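Local coordinates for protein N-formylglutamate amidohydrolase (Ralstonia eutropha, PDB 2Q7S) that binds a zinc ion and is probably a hydrolase of the N-formylglutamate amidohydrolase family, at residues Arg188-Gly200 with Lys218-Gly230. Residues are numbered along the deposited sequence; the frame is centred on the assembly and turned at random.
Sequences RPLADFVLGDRDG and KGYTVARNDPYKG
Phe193, Val194 and Leu195 pair in parallel register with Val222, Ala223 and Arg224, the strand axes 4.7 Å apart and 23° from parallel, through backbone bonds that run from Phe193 N to Thr221 O as far as Asn225 N to Leu195 O. Where the pairing starts, Asp192 and Thr221 clasp each other: Thr221 N gives an almost straight bond to Asp192 OD2, 3.1 Å away, on the anti side but well out of the carboxylate plane, while Asp192 N reaches Thr221 OG1 at 2.9 Å. Beside this clasp, Phe193 directs its edge at the face of Tyr220, the residue before Thr221, a T-shaped pair with planes 78° apart. On the sheet face that carries Phe193, Leu195 CD1 meets Val222 CG1 at 3.6 Å; Ala223, on the other face with Val194, touches Ala191 CB from the preceding loop.

Past the strands, Asn225 ND2 donates in its amide plane to Asp197 OD1 (2.8 Å), and Asn225 OD1 accepts from Asp197 N. With Asp197 CG set between its backbone N and carbonyl carbon (chi1 65°), OD1 also accepts from Gly200 N, from the opposite carboxylate face, completing an Asx motif. Lys229 NZ closes a salt bridge on the syn lone pair of Asp199 OD2 (2.9 Å), and Arg198 N bonds Lys229 O at 2.7 Å.

Helix 205-217 links the strands as a beta-alpha-beta crossover, its Leu215 packing against Phe193 and Val222; helix 267-289 packs on Phe193 and Tyr220. Strand 222-224 is outermost, whereas 193-196 pairs on its other edge antiparallel with 244-252, whose Arg252 forms a salt bridge with Asp192 OD1. The side chain of Tyr228, touching Ala178 of helix 178-181, is about 7 Å from the zinc ion.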
loop_
_atom_site.group_PDB
_atom_site.type_symbol
_atom_site.label_atom_id
_atom_site.label_comp_id
_atom_site.label_asym_id
_atom_site.label_seq_id
_atom_site.Cartn_x
_atom_site.Cartn_y
_atom_site.Cartn_z
ATOM N N ARG A 188 24.094 -2.079 -0.408
ATOM C CA ARG A 188 23.387 -2.894 -1.385
ATOM C C ARG A 188 22.455 -2.079 -2.275
ATOM O O ARG A 188 21.727 -1.221 -1.772
ATOM C CB ARG A 188 22.456 -3.884 -0.655
ATOM C CG ARG A 188 23.134 -4.775 0.315
ATOM C CD ARG A 188 22.149 -5.547 1.204
ATOM N NE ARG A 188 22.919 -6.309 2.180
ATOM C CZ ARG A 188 23.492 -5.772 3.252
ATOM N NH1 ARG A 188 23.353 -4.474 3.516
ATOM N NH2 ARG A 188 24.194 -6.538 4.074
ATOM N N PRO A 189 22.321 -2.468 -3.559
ATOM C CA PRO A 189 21.237 -1.837 -4.324
ATOM C C PRO A 189 19.841 -2.253 -3.882
ATOM O O PRO A 189 19.606 -3.396 -3.442
ATOM C CB PRO A 189 21.475 -2.310 -5.751
ATOM C CG PRO A 189 22.209 -3.589 -5.607
ATOM C CD PRO A 189 23.040 -3.472 -4.351
ATOM N N LEU A 190 18.913 -1.314 -4.044
ATOM C CA LEU A 190 17.507 -1.523 -3.837
ATOM C C LEU A 190 17.015 -2.691 -4.688
ATOM O O LEU A 190 17.353 -2.765 -5.868
ATOM C CB LEU A 190 16.770 -0.255 -4.252
ATOM C CG LEU A 190 15.308 -0.258 -3.908
ATOM C CD1 LEU A 190 15.088 -0.311 -2.360
ATOM C CD2 LEU A 190 14.640 0.976 -4.476
ATOM N N ALA A 191 16.240 -3.605 -4.073
ATOM C CA ALA A 191 15.763 -4.797 -4.768
ATOM C C ALA A 191 14.591 -4.403 -5.673
ATOM O O ALA A 191 14.022 -3.290 -5.588
ATOM C CB ALA A 191 15.363 -5.869 -3.779
ATOM N N ASP A 192 14.227 -5.331 -6.548
ATOM C CA ASP A 192 13.103 -5.132 -7.403
ATOM C C ASP A 192 11.805 -5.233 -6.596
ATOM O O ASP A 192 10.846 -4.536 -6.905
ATOM C CB ASP A 192 13.103 -6.162 -8.531
ATOM C CG ASP A 192 14.253 -5.997 -9.477
ATOM O OD1 ASP A 192 14.636 -4.857 -9.723
ATOM O OD2 ASP A 192 14.733 -7.011 -10.005
ATOM N N PHE A 193 11.785 -6.150 -5.622
ATOM C CA PHE A 193 10.671 -6.379 -4.675
ATOM C C PHE A 193 11.242 -6.291 -3.288
ATOM O O PHE A 193 12.290 -6.882 -3.023
ATOM C CB PHE A 193 10.086 -7.766 -4.829
ATOM C CG PHE A 193 9.185 -7.901 -6.011
ATOM C CD1 PHE A 193 9.703 -8.086 -7.272
ATOM C CD2 PHE A 193 7.803 -7.788 -5.862
ATOM C CE1 PHE A 193 8.868 -8.154 -8.386
ATOM C CE2 PHE A 193 6.955 -7.907 -6.991
ATOM C CZ PHE A 193 7.495 -8.079 -8.219
ATOM N N VAL A 194 10.579 -5.546 -2.415
ATOM C CA VAL A 194 10.851 -5.549 -0.989
ATOM C C VAL A 194 9.607 -6.078 -0.290
ATOM O O VAL A 194 8.471 -5.636 -0.587
ATOM C CB VAL A 194 11.257 -4.130 -0.420
ATOM C CG1 VAL A 194 11.538 -4.181 1.097
ATOM C CG2 VAL A 194 12.488 -3.591 -1.165
ATOM N N LEU A 195 9.838 -7.039 0.597
ATOM C CA LEU A 195 8.774 -7.705 1.372
ATOM C C LEU A 195 8.936 -7.315 2.844
ATOM O O LEU A 195 9.935 -7.604 3.441
ATOM C CB LEU A 195 8.907 -9.221 1.224
ATOM C CG LEU A 195 8.880 -9.747 -0.194
ATOM C CD1 LEU A 195 9.062 -11.297 -0.217
ATOM C CD2 LEU A 195 7.603 -9.311 -0.920
ATOM N N GLY A 196 7.958 -6.602 3.392
ATOM C CA GLY A 196 7.983 -6.179 4.780
ATOM C C GLY A 196 6.981 -6.972 5.602
ATOM O O GLY A 196 5.798 -7.012 5.293
ATOM N N ASP A 197 7.489 -7.596 6.666
ATOM C CA ASP A 197 6.667 -8.347 7.591
ATOM C C ASP A 197 7.150 -8.093 9.038
ATOM O O ASP A 197 7.016 -8.958 9.915
ATOM C CB ASP A 197 6.701 -9.818 7.179
ATOM C CG ASP A 197 8.140 -10.465 7.313
ATOM O OD1 ASP A 197 9.119 -9.799 7.745
ATOM O OD2 ASP A 197 8.272 -11.679 7.051
ATOM N N ARG A 198 7.705 -6.895 9.265
ATOM C CA ARG A 198 8.160 -6.415 10.589
ATOM C C ARG A 198 9.120 -7.436 11.160
ATOM O O ARG A 198 8.863 -8.021 12.190
ATOM C CB ARG A 198 6.959 -6.144 11.543
ATOM C CG ARG A 198 5.872 -5.270 10.910
ATOM C CD ARG A 198 6.187 -3.818 10.971
ATOM N NE ARG A 198 6.077 -3.379 12.345
ATOM C CZ ARG A 198 5.775 -2.158 12.751
ATOM N NH1 ARG A 198 5.560 -1.155 11.902
ATOM N NH2 ARG A 198 5.697 -1.944 14.052
ATOM N N ASP A 199 10.195 -7.668 10.405
ATOM C CA ASP A 199 11.238 -8.674 10.676
ATOM C C ASP A 199 10.732 -10.067 11.029
ATOM O O ASP A 199 11.176 -10.680 12.000
ATOM C CB ASP A 199 12.180 -8.167 11.754
ATOM C CG ASP A 199 12.872 -6.871 11.366
ATOM O OD1 ASP A 199 13.394 -6.788 10.220
ATOM O OD2 ASP A 199 12.926 -5.955 12.239
ATOM N N GLY A 200 9.816 -10.569 10.210
ATOM C CA GLY A 200 9.370 -11.930 10.334
ATOM C C GLY A 200 8.277 -12.191 11.347
ATOM O O GLY A 200 8.159 -13.322 11.804
ATOM N N LYS A 218 11.735 -15.954 -11.436
ATOM C CA LYS A 218 11.331 -15.213 -12.644
ATOM C C LYS A 218 12.366 -14.136 -12.997
ATOM O O LYS A 218 12.222 -13.413 -13.985
ATOM C CB LYS A 218 9.943 -14.577 -12.440
ATOM C CG LYS A 218 8.775 -15.587 -12.331
ATOM C CD LYS A 218 7.570 -14.996 -11.584
ATOM C CE LYS A 218 6.254 -15.813 -11.661
ATOM N NZ LYS A 218 6.442 -17.285 -11.363
ATOM N N GLY A 219 13.393 -14.018 -12.161
ATOM C CA GLY A 219 14.526 -13.173 -12.443
ATOM C C GLY A 219 14.591 -11.892 -11.651
ATOM O O GLY A 219 15.467 -11.080 -11.893
ATOM N N TYR A 220 13.660 -11.692 -10.726
ATOM C CA TYR A 220 13.603 -10.440 -9.941
ATOM C C TYR A 220 14.490 -10.596 -8.709
ATOM O O TYR A 220 14.694 -11.691 -8.214
ATOM C CB TYR A 220 12.151 -10.142 -9.532
ATOM C CG TYR A 220 11.215 -9.935 -10.706
ATOM C CD1 TYR A 220 11.205 -8.737 -11.398
ATOM C CD2 TYR A 220 10.402 -10.964 -11.161
ATOM C CE1 TYR A 220 10.342 -8.543 -12.457
ATOM C CE2 TYR A 220 9.556 -10.801 -12.243
ATOM C CZ TYR A 220 9.535 -9.587 -12.902
ATOM O OH TYR A 220 8.715 -9.366 -13.995
ATOM N N THR A 221 15.038 -9.505 -8.226
ATOM C CA THR A 221 15.737 -9.489 -6.944
ATOM C C THR A 221 14.696 -9.193 -5.880
ATOM O O THR A 221 13.696 -8.486 -6.145
ATOM C CB THR A 221 16.887 -8.447 -6.950
ATOM O OG1 THR A 221 16.358 -7.160 -7.278
ATOM C CG2 THR A 221 17.953 -8.866 -8.013
ATOM N N VAL A 222 14.866 -9.825 -4.717
ATOM C CA VAL A 222 13.915 -9.707 -3.604
ATOM C C VAL A 222 14.755 -9.456 -2.340
ATOM O O VAL A 222 15.768 -10.123 -2.139
ATOM C CB VAL A 222 13.006 -10.970 -3.445
ATOM C CG1 VAL A 222 11.995 -10.812 -2.295
ATOM C CG2 VAL A 222 12.284 -11.307 -4.755
ATOM N N ALA A 223 14.376 -8.447 -1.559
ATOM C CA ALA A 223 14.952 -8.179 -0.222
ATOM C C ALA A 223 13.804 -8.249 0.776
ATOM O O ALA A 223 12.678 -7.873 0.438
ATOM C CB ALA A 223 15.618 -6.754 -0.149
ATOM N N ARG A 224 14.081 -8.735 1.984
ATOM C CA ARG A 224 13.113 -8.691 3.083
ATOM C C ARG A 224 13.503 -7.532 3.977
ATOM O O ARG A 224 14.676 -7.370 4.291
ATOM C CB ARG A 224 13.158 -9.984 3.908
ATOM C CG ARG A 224 12.744 -11.215 3.103
ATOM C CD ARG A 224 12.547 -12.440 4.007
ATOM N NE ARG A 224 12.427 -13.671 3.217
ATOM C CZ ARG A 224 11.874 -14.790 3.662
ATOM N NH1 ARG A 224 11.367 -14.853 4.890
ATOM N NH2 ARG A 224 11.779 -15.842 2.861
ATOM N N ASN A 225 12.518 -6.748 4.390
ATOM C CA ASN A 225 12.681 -5.765 5.491
ATOM C C ASN A 225 13.792 -4.744 5.300
ATOM O O ASN A 225 14.382 -4.245 6.274
ATOM C CB ASN A 225 12.787 -6.503 6.825
ATOM C CG ASN A 225 11.526 -7.308 7.113
ATOM O OD1 ASN A 225 10.471 -6.732 7.311
ATOM N ND2 ASN A 225 11.617 -8.630 7.051
ATOM N N ASP A 226 14.001 -4.370 4.045
ATOM C CA ASP A 226 15.139 -3.543 3.618
ATOM C C ASP A 226 14.778 -2.782 2.315
ATOM O O ASP A 226 14.760 -3.383 1.232
ATOM C CB ASP A 226 16.337 -4.442 3.382
ATOM C CG ASP A 226 17.609 -3.670 3.073
ATOM O OD1 ASP A 226 17.559 -2.418 3.040
ATOM O OD2 ASP A 226 18.668 -4.314 2.880
ATOM N N PRO A 227 14.460 -1.472 2.416
ATOM C CA PRO A 227 14.387 -0.607 3.596
ATOM C C PRO A 227 12.989 -0.564 4.252
ATOM O O PRO A 227 12.844 0.096 5.263
ATOM C CB PRO A 227 14.739 0.769 3.033
ATOM C CG PRO A 227 14.156 0.712 1.623
ATOM C CD PRO A 227 14.139 -0.714 1.191
ATOM N N TYR A 228 12.018 -1.298 3.708
ATOM C CA TYR A 228 10.636 -1.268 4.171
ATOM C C TYR A 228 10.232 -2.514 4.938
ATOM O O TYR A 228 10.070 -3.593 4.346
ATOM C CB TYR A 228 9.688 -1.150 2.990
ATOM C CG TYR A 228 9.875 0.103 2.196
ATOM C CD1 TYR A 228 9.417 1.305 2.666
ATOM C CD2 TYR A 228 10.508 0.081 0.966
ATOM C CE1 TYR A 228 9.576 2.448 1.933
ATOM C CE2 TYR A 228 10.669 1.227 0.229
ATOM C CZ TYR A 228 10.211 2.405 0.718
ATOM O OH TYR A 228 10.361 3.559 -0.027
ATOM N N LYS A 229 10.009 -2.331 6.242
ATOM C CA LYS A 229 9.626 -3.406 7.154
ATOM C C LYS A 229 8.125 -3.535 7.348
ATOM O O LYS A 229 7.685 -4.503 7.946
ATOM C CB LYS A 229 10.317 -3.246 8.546
ATOM C CG LYS A 229 11.805 -3.053 8.496
ATOM C CD LYS A 229 12.453 -2.969 9.885
ATOM C CE LYS A 229 13.893 -3.475 9.830
ATOM N NZ LYS A 229 14.502 -3.704 11.193
ATOM N N GLY A 230 7.320 -2.620 6.815
ATOM C CA GLY A 230 5.844 -2.719 6.959
ATOM C C GLY A 230 5.330 -1.526 7.772
ATOM O O GLY A 230 6.003 -1.236 8.808
HETATM O O HOH W 1 20.842 -2.458 2.825
HETATM O O HOH W 2 16.301 -3.465 -1.020
HETATM O O HOH W 3 10.687 -12.917 6.991
#